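Local coordinates for protein probable glycosidase crf1 (Neosartorya fumigata, PDB 6IBW) that cleaves chitin and transfers it to 1,6-beta-glucan or to other chitin, cross-linking polysaccharides of the fungal cell wall and septa, at residues F51-Q56 with L183-G188; V111-F116 with V159-T164. All blocks are in the same frame, centred on the assembly; numbering follows the deposited sequence.

Contact 1. Residues F51-Q56 with L183-G188. With NAG (2-acetamido-2-deoxy-beta-D-glucopyranose), chain C; NAG (2-acetamido-2-deoxy-beta-D-glucopyranose), chain B; NAG (2-acetamido-2-deoxy-beta-D-glucopyranose), chain D.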
# COMPACT_ATOMS: atom_id res chain seq x y z
N PHE A 51 7.43 -2.60 -11.74
CA PHE A 51 7.89 -3.38 -10.57
C PHE A 51 8.09 -4.81 -11.06
O PHE A 51 7.08 -5.53 -11.29
CB PHE A 51 6.87 -3.21 -9.45
CG PHE A 51 6.68 -1.76 -9.11
CD1 PHE A 51 7.50 -1.16 -8.16
CD2 PHE A 51 5.74 -0.99 -9.77
CE1 PHE A 51 7.36 0.19 -7.86
CE2 PHE A 51 5.60 0.36 -9.46
CZ PHE A 51 6.42 0.94 -8.53
N THR A 52 9.34 -5.18 -11.31
CA THR A 52 9.72 -6.47 -11.93
C THR A 52 10.40 -7.36 -10.90
O THR A 52 11.36 -6.93 -10.26
CB THR A 52 10.61 -6.23 -13.15
OG1 THR A 52 9.85 -5.33 -13.95
CG2 THR A 52 10.94 -7.50 -13.91
N VAL A 53 9.90 -8.58 -10.74
CA VAL A 53 10.63 -9.63 -9.99
C VAL A 53 11.36 -10.47 -11.04
O VAL A 53 10.72 -11.33 -11.64
CB VAL A 53 9.65 -10.45 -9.13
CG1 VAL A 53 10.33 -11.66 -8.51
CG2 VAL A 53 8.99 -9.56 -8.08
N ALA A 54 12.62 -10.15 -11.32
CA ALA A 54 13.39 -10.89 -12.35
C ALA A 54 14.16 -12.04 -11.68
O ALA A 54 14.30 -13.07 -12.32
CB ALA A 54 14.30 -9.98 -13.12
N LYS A 55 14.62 -11.86 -10.45
CA LYS A 55 15.52 -12.82 -9.77
C LYS A 55 15.18 -12.87 -8.28
O LYS A 55 14.34 -12.09 -7.84
CB LYS A 55 16.98 -12.44 -10.04
CG LYS A 55 17.63 -11.51 -9.04
CD LYS A 55 19.16 -11.61 -9.04
CE LYS A 55 19.82 -10.64 -9.99
NZ LYS A 55 19.57 -9.24 -9.56
N GLN A 56 15.79 -13.81 -7.55
CA GLN A 56 15.52 -13.98 -6.11
C GLN A 56 16.02 -12.71 -5.40
O GLN A 56 17.08 -12.17 -5.81
CB GLN A 56 16.16 -15.25 -5.55
CG GLN A 56 15.30 -15.87 -4.45
CD GLN A 56 16.03 -16.71 -3.43
OE1 GLN A 56 17.22 -16.96 -3.55
NE2 GLN A 56 15.31 -17.17 -2.42
N LEU A 183 4.46 1.52 -3.20
CA LEU A 183 4.05 0.60 -4.29
C LEU A 183 5.19 -0.38 -4.49
O LEU A 183 6.35 0.06 -4.49
CB LEU A 183 3.76 1.42 -5.54
CG LEU A 183 2.60 2.41 -5.43
CD1 LEU A 183 2.61 3.34 -6.63
CD2 LEU A 183 1.27 1.68 -5.30
N GLY A 184 4.91 -1.67 -4.66
CA GLY A 184 6.00 -2.63 -4.92
C GLY A 184 5.52 -4.01 -5.32
O GLY A 184 4.34 -4.32 -5.15
N SER A 185 6.43 -4.81 -5.84
CA SER A 185 6.18 -6.23 -6.13
C SER A 185 7.24 -7.03 -5.38
O SER A 185 8.35 -6.54 -5.20
CB SER A 185 6.19 -6.48 -7.60
OG SER A 185 7.44 -6.07 -8.17
N TRP A 186 6.90 -8.21 -4.93
CA TRP A 186 7.90 -9.09 -4.29
C TRP A 186 7.45 -10.52 -4.48
O TRP A 186 6.31 -10.74 -4.88
CB TRP A 186 8.07 -8.73 -2.82
CG TRP A 186 6.79 -8.69 -2.06
CD1 TRP A 186 5.77 -7.80 -2.20
CD2 TRP A 186 6.41 -9.58 -1.00
NE1 TRP A 186 4.77 -8.08 -1.31
CE2 TRP A 186 5.13 -9.17 -0.57
CE3 TRP A 186 7.01 -10.67 -0.40
CZ2 TRP A 186 4.45 -9.82 0.46
CZ3 TRP A 186 6.33 -11.32 0.62
CH2 TRP A 186 5.07 -10.89 1.04
N ALA A 187 8.32 -11.47 -4.25
CA ALA A 187 7.93 -12.87 -4.40
C ALA A 187 7.63 -13.41 -3.00
O ALA A 187 8.57 -13.59 -2.23
CB ALA A 187 9.00 -13.61 -5.15
N GLY A 188 6.35 -13.58 -2.68
CA GLY A 188 5.90 -14.23 -1.43
C GLY A 188 6.19 -15.72 -1.52
O GLY A 188 6.27 -16.37 -0.47
C1 NAG C . 6.15 -6.31 1.79
C2 NAG C . 7.11 -5.39 1.07
C3 NAG C . 8.25 -6.15 0.44
C4 NAG C . 8.88 -7.08 1.46
C5 NAG C . 7.80 -7.97 2.06
C6 NAG C . 8.33 -9.01 3.04
C7 NAG C . 5.90 -3.47 0.17
C8 NAG C . 5.29 -2.80 -1.02
N2 NAG C . 6.43 -4.66 0.01
O3 NAG C . 9.16 -5.18 -0.06
O4 NAG C . 9.90 -7.88 0.83
O5 NAG C . 6.85 -7.15 2.71
O6 NAG C . 8.78 -8.38 4.24
O7 NAG C . 5.90 -2.93 1.24
C1 NAG B . 1.76 -6.17 4.63
C2 NAG B . 3.03 -6.82 5.19
C3 NAG B . 4.30 -6.27 4.55
C4 NAG B . 4.16 -6.23 3.03
C5 NAG B . 2.87 -5.58 2.57
C6 NAG B . 2.73 -5.75 1.06
C7 NAG B . 2.62 -7.65 7.47
C8 NAG B . 2.96 -7.47 8.93
N2 NAG B . 3.14 -6.73 6.64
O1 NAG B . 0.58 -6.93 5.02
O3 NAG B . 5.35 -7.19 4.89
O4 NAG B . 5.19 -5.46 2.41
O5 NAG B . 1.73 -6.15 3.19
O6 NAG B . 2.46 -7.10 0.67
O7 NAG B . 1.92 -8.59 7.12
C1 NAG D . 0.22 -12.77 5.02
C2 NAG D . -0.89 -11.71 4.85
C3 NAG D . -0.56 -10.83 3.64
C4 NAG D . 0.81 -10.18 3.86
C5 NAG D . 1.91 -11.22 4.13
C6 NAG D . 3.18 -10.47 4.53
C7 NAG D . -3.25 -11.99 5.52
C8 NAG D . -4.50 -12.82 5.38
N2 NAG D . -2.21 -12.33 4.74
O3 NAG D . -1.60 -9.84 3.44
O4 NAG D . 1.19 -9.41 2.73
O5 NAG D . 1.53 -12.17 5.15
O6 NAG D . 4.27 -11.36 4.69
O7 NAG D . -3.23 -11.08 6.34
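With CG anti to its carbonyl carbon (chi1 -57°), F51 sends its ring across to strand 183-187, while V53, whose CG1 lies anti to the backbone N (chi1 172°), spreads both methyls over the same strand further on. The F51 ring ends on L183, CZ lying 4.0 Å from L183 CB, and its CD1 approaches the CA of G184. S185 points between F51 and V53, its OG 3.8 Å from V53 CG2. Beyond it V53 CG1 meets A187 CB at 4.1 Å. Side-chain packing joins the two strands, and I62 and M214 add to it round F51. W186 turns the other way, into the chitin-binding site. The chain C N-acetylglucosamine lies over one face of its indole, C5 centred 3.6 Å above the plane, a sugar-aromatic stack. At the ring edge, W186 NE1 gives a weak hydrogen bond to O6 of the chain B sugar (3.2 Å). Segments 51-53 and 183-187 run nearly parallel (8°), on strands of opposite sheets: the face-to-face packing of a GH16 beta-jelly-roll sandwich, with sugar on the other face of the sheet that holds W186.

Contact 2. Residues V111-F116 with V159-T164; sequences VQTNYF and VVRTLT. With NAG (2-acetamido-2-deoxy-beta-D-glucopyranose), chain B; NAG (2-acetamido-2-deoxy-beta-D-glucopyranose), chain D.
The two sheets of the GH16 beta-sandwich meet here through side chains of strands 110-116 and 158-164, behind the sugar-binding face. Alternation along the first strand sends T113 and Y115 into the interface, whereas N114 and F116 face the cleft, where F116 CE2 comes within 3.6 Å of C7 of the chain B N-acetylglucosamine. Across the interface, R161 reaches over with its chain fully extended, CG anti to the backbone N, which carries the guanidinium to strand 110-116. Its NH1 donates to T113 OG1 (2.9 Å) in a nearly straight bond, 171°, with the oxygen in the guanidinium plane. NH1 also bonds to the carbonyl oxygen of R126, and the guanidinium makes a cation-pi contact with W153. V160 and R161 form a classic beta bulge opposite W153. The other terminal nitrogen, R161 NH2, comes to the edge of the Y115 ring, 3.6 Å from CE2, the two planes being inclined by 62°. L163 instead takes a face of that ring: its CD2 makes a CH-pi contact, 3.6 Å from the centroid and only 6° off the ring normal.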
# COMPACT_ATOMS: atom_id res chain seq x y z
N VAL A 111 -8.48 -10.17 -5.83
CA VAL A 111 -7.39 -9.38 -5.19
C VAL A 111 -7.70 -9.34 -3.70
O VAL A 111 -8.87 -9.38 -3.34
CB VAL A 111 -7.27 -7.97 -5.78
CG1 VAL A 111 -7.89 -7.95 -7.14
CG2 VAL A 111 -7.87 -6.89 -4.91
N GLN A 112 -6.69 -9.23 -2.87
CA GLN A 112 -6.90 -9.17 -1.41
C GLN A 112 -6.89 -7.72 -0.92
O GLN A 112 -6.16 -6.88 -1.48
CB GLN A 112 -5.85 -10.00 -0.72
CG GLN A 112 -6.46 -11.09 0.12
CD GLN A 112 -5.36 -11.69 0.94
OE1 GLN A 112 -4.75 -12.69 0.53
NE2 GLN A 112 -5.04 -11.04 2.06
N THR A 113 -7.71 -7.46 0.08
CA THR A 113 -7.70 -6.21 0.86
C THR A 113 -7.28 -6.59 2.27
O THR A 113 -7.61 -7.69 2.70
CB THR A 113 -9.05 -5.50 0.80
OG1 THR A 113 -9.93 -6.16 1.70
CG2 THR A 113 -9.68 -5.57 -0.57
N ASN A 114 -6.57 -5.73 2.97
CA ASN A 114 -6.07 -6.11 4.31
C ASN A 114 -5.78 -4.83 5.07
O ASN A 114 -5.56 -3.82 4.40
CB ASN A 114 -4.87 -7.04 4.20
CG ASN A 114 -4.44 -7.63 5.53
OD1 ASN A 114 -5.24 -8.19 6.28
ND2 ASN A 114 -3.15 -7.54 5.81
N TYR A 115 -5.80 -4.87 6.39
CA TYR A 115 -5.37 -3.72 7.23
C TYR A 115 -4.81 -4.26 8.54
O TYR A 115 -5.06 -5.41 8.86
CB TYR A 115 -6.55 -2.77 7.47
CG TYR A 115 -7.45 -3.23 8.58
CD1 TYR A 115 -7.16 -2.89 9.89
CD2 TYR A 115 -8.57 -4.01 8.34
CE1 TYR A 115 -7.96 -3.31 10.94
CE2 TYR A 115 -9.38 -4.44 9.38
CZ TYR A 115 -9.08 -4.09 10.69
OH TYR A 115 -9.86 -4.47 11.75
N PHE A 116 -4.04 -3.45 9.26
CA PHE A 116 -3.77 -3.67 10.70
C PHE A 116 -3.62 -2.31 11.38
O PHE A 116 -3.49 -1.30 10.70
CB PHE A 116 -2.64 -4.68 10.93
CG PHE A 116 -1.46 -4.61 10.00
CD1 PHE A 116 -0.53 -3.58 10.13
CD2 PHE A 116 -1.24 -5.59 9.03
CE1 PHE A 116 0.59 -3.52 9.31
CE2 PHE A 116 -0.13 -5.52 8.20
CZ PHE A 116 0.78 -4.48 8.34
N VAL A 159 -17.66 -0.14 -4.56
CA VAL A 159 -17.22 -0.38 -3.17
C VAL A 159 -17.15 -1.89 -3.02
O VAL A 159 -18.12 -2.56 -3.40
CB VAL A 159 -18.17 0.25 -2.14
CG1 VAL A 159 -17.80 -0.21 -0.74
CG2 VAL A 159 -18.19 1.77 -2.23
N VAL A 160 -16.01 -2.38 -2.52
CA VAL A 160 -15.78 -3.84 -2.38
C VAL A 160 -15.53 -4.17 -0.90
O VAL A 160 -15.64 -5.35 -0.57
CB VAL A 160 -14.64 -4.32 -3.29
CG1 VAL A 160 -15.07 -4.32 -4.74
CG2 VAL A 160 -13.34 -3.56 -3.10
N ARG A 161 -15.21 -3.18 -0.06
CA ARG A 161 -15.08 -3.41 1.39
C ARG A 161 -15.17 -2.10 2.17
O ARG A 161 -14.62 -1.12 1.74
CB ARG A 161 -13.75 -4.08 1.71
CG ARG A 161 -13.58 -4.40 3.18
CD ARG A 161 -12.25 -5.06 3.45
NE ARG A 161 -12.10 -5.36 4.86
CZ ARG A 161 -11.04 -5.96 5.39
NH1 ARG A 161 -10.06 -6.39 4.62
NH2 ARG A 161 -10.98 -6.16 6.69
N THR A 162 -15.83 -2.12 3.32
CA THR A 162 -15.88 -0.98 4.25
C THR A 162 -15.45 -1.47 5.63
O THR A 162 -15.95 -2.48 6.05
CB THR A 162 -17.28 -0.38 4.33
OG1 THR A 162 -17.73 -0.02 3.03
CG2 THR A 162 -17.33 0.86 5.21
N LEU A 163 -14.50 -0.79 6.25
CA LEU A 163 -14.10 -1.06 7.65
C LEU A 163 -14.50 0.18 8.45
O LEU A 163 -13.94 1.24 8.18
CB LEU A 163 -12.58 -1.29 7.72
CG LEU A 163 -12.01 -1.28 9.13
CD1 LEU A 163 -12.23 -2.62 9.80
CD2 LEU A 163 -10.55 -0.91 9.14
N THR A 164 -15.49 0.05 9.33
CA THR A 164 -15.89 1.20 10.17
C THR A 164 -14.97 1.25 11.39
O THR A 164 -14.38 0.25 11.71
CB THR A 164 -17.38 1.22 10.47
OG1 THR A 164 -17.71 0.12 11.32
CG2 THR A 164 -18.22 1.15 9.22
C1 NAG B . 1.76 -6.17 4.63
C2 NAG B . 3.03 -6.82 5.19
C3 NAG B . 4.30 -6.27 4.55
C4 NAG B . 4.16 -6.23 3.03
C5 NAG B . 2.87 -5.58 2.57
C6 NAG B . 2.73 -5.75 1.06
C7 NAG B . 2.62 -7.65 7.47
C8 NAG B . 2.96 -7.47 8.93
N2 NAG B . 3.14 -6.73 6.64
O1 NAG B . 0.58 -6.93 5.02
O3 NAG B . 5.35 -7.19 4.89
O4 NAG B . 5.19 -5.46 2.41
O5 NAG B . 1.73 -6.15 3.19
O6 NAG B . 2.46 -7.10 0.67
O7 NAG B . 1.92 -8.59 7.12
C1 NAG D . 0.22 -12.77 5.02
C2 NAG D . -0.89 -11.71 4.85
C3 NAG D . -0.56 -10.83 3.64
C4 NAG D . 0.81 -10.18 3.86
C5 NAG D . 1.91 -11.22 4.13
C6 NAG D . 3.18 -10.47 4.53
C7 NAG D . -3.25 -11.99 5.52
C8 NAG D . -4.50 -12.82 5.38
N2 NAG D . -2.21 -12.33 4.74
O3 NAG D . -1.60 -9.84 3.44
O4 NAG D . 1.19 -9.41 2.73
O5 NAG D . 1.53 -12.17 5.15
O6 NAG D . 4.27 -11.36 4.69
O7 NAG D . -3.23 -11.08 6.34

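Contacts 1 and 2 both bridge the two sheets of the sandwich, with centres 23 Å apart and nearest atoms about 10 Å apart, so they do not touch. Strands 110-116 and 180-187 lie in the same sheet, separated by strands 85-92 and 98-105; strands 50-53 and 158-164 belong to the opposing one. In sequence, both segments of contact 2 fall between those of contact 1, and strand 158-164 is followed directly by strand 180-187. Between the two contacts, strand 98-105 carries E98 and E102, the probable nucleophile and proton donor. The two contacts thus back one sheet of the GH16 catalytic domain, and residues of both strands on its other face meet sugars B and D.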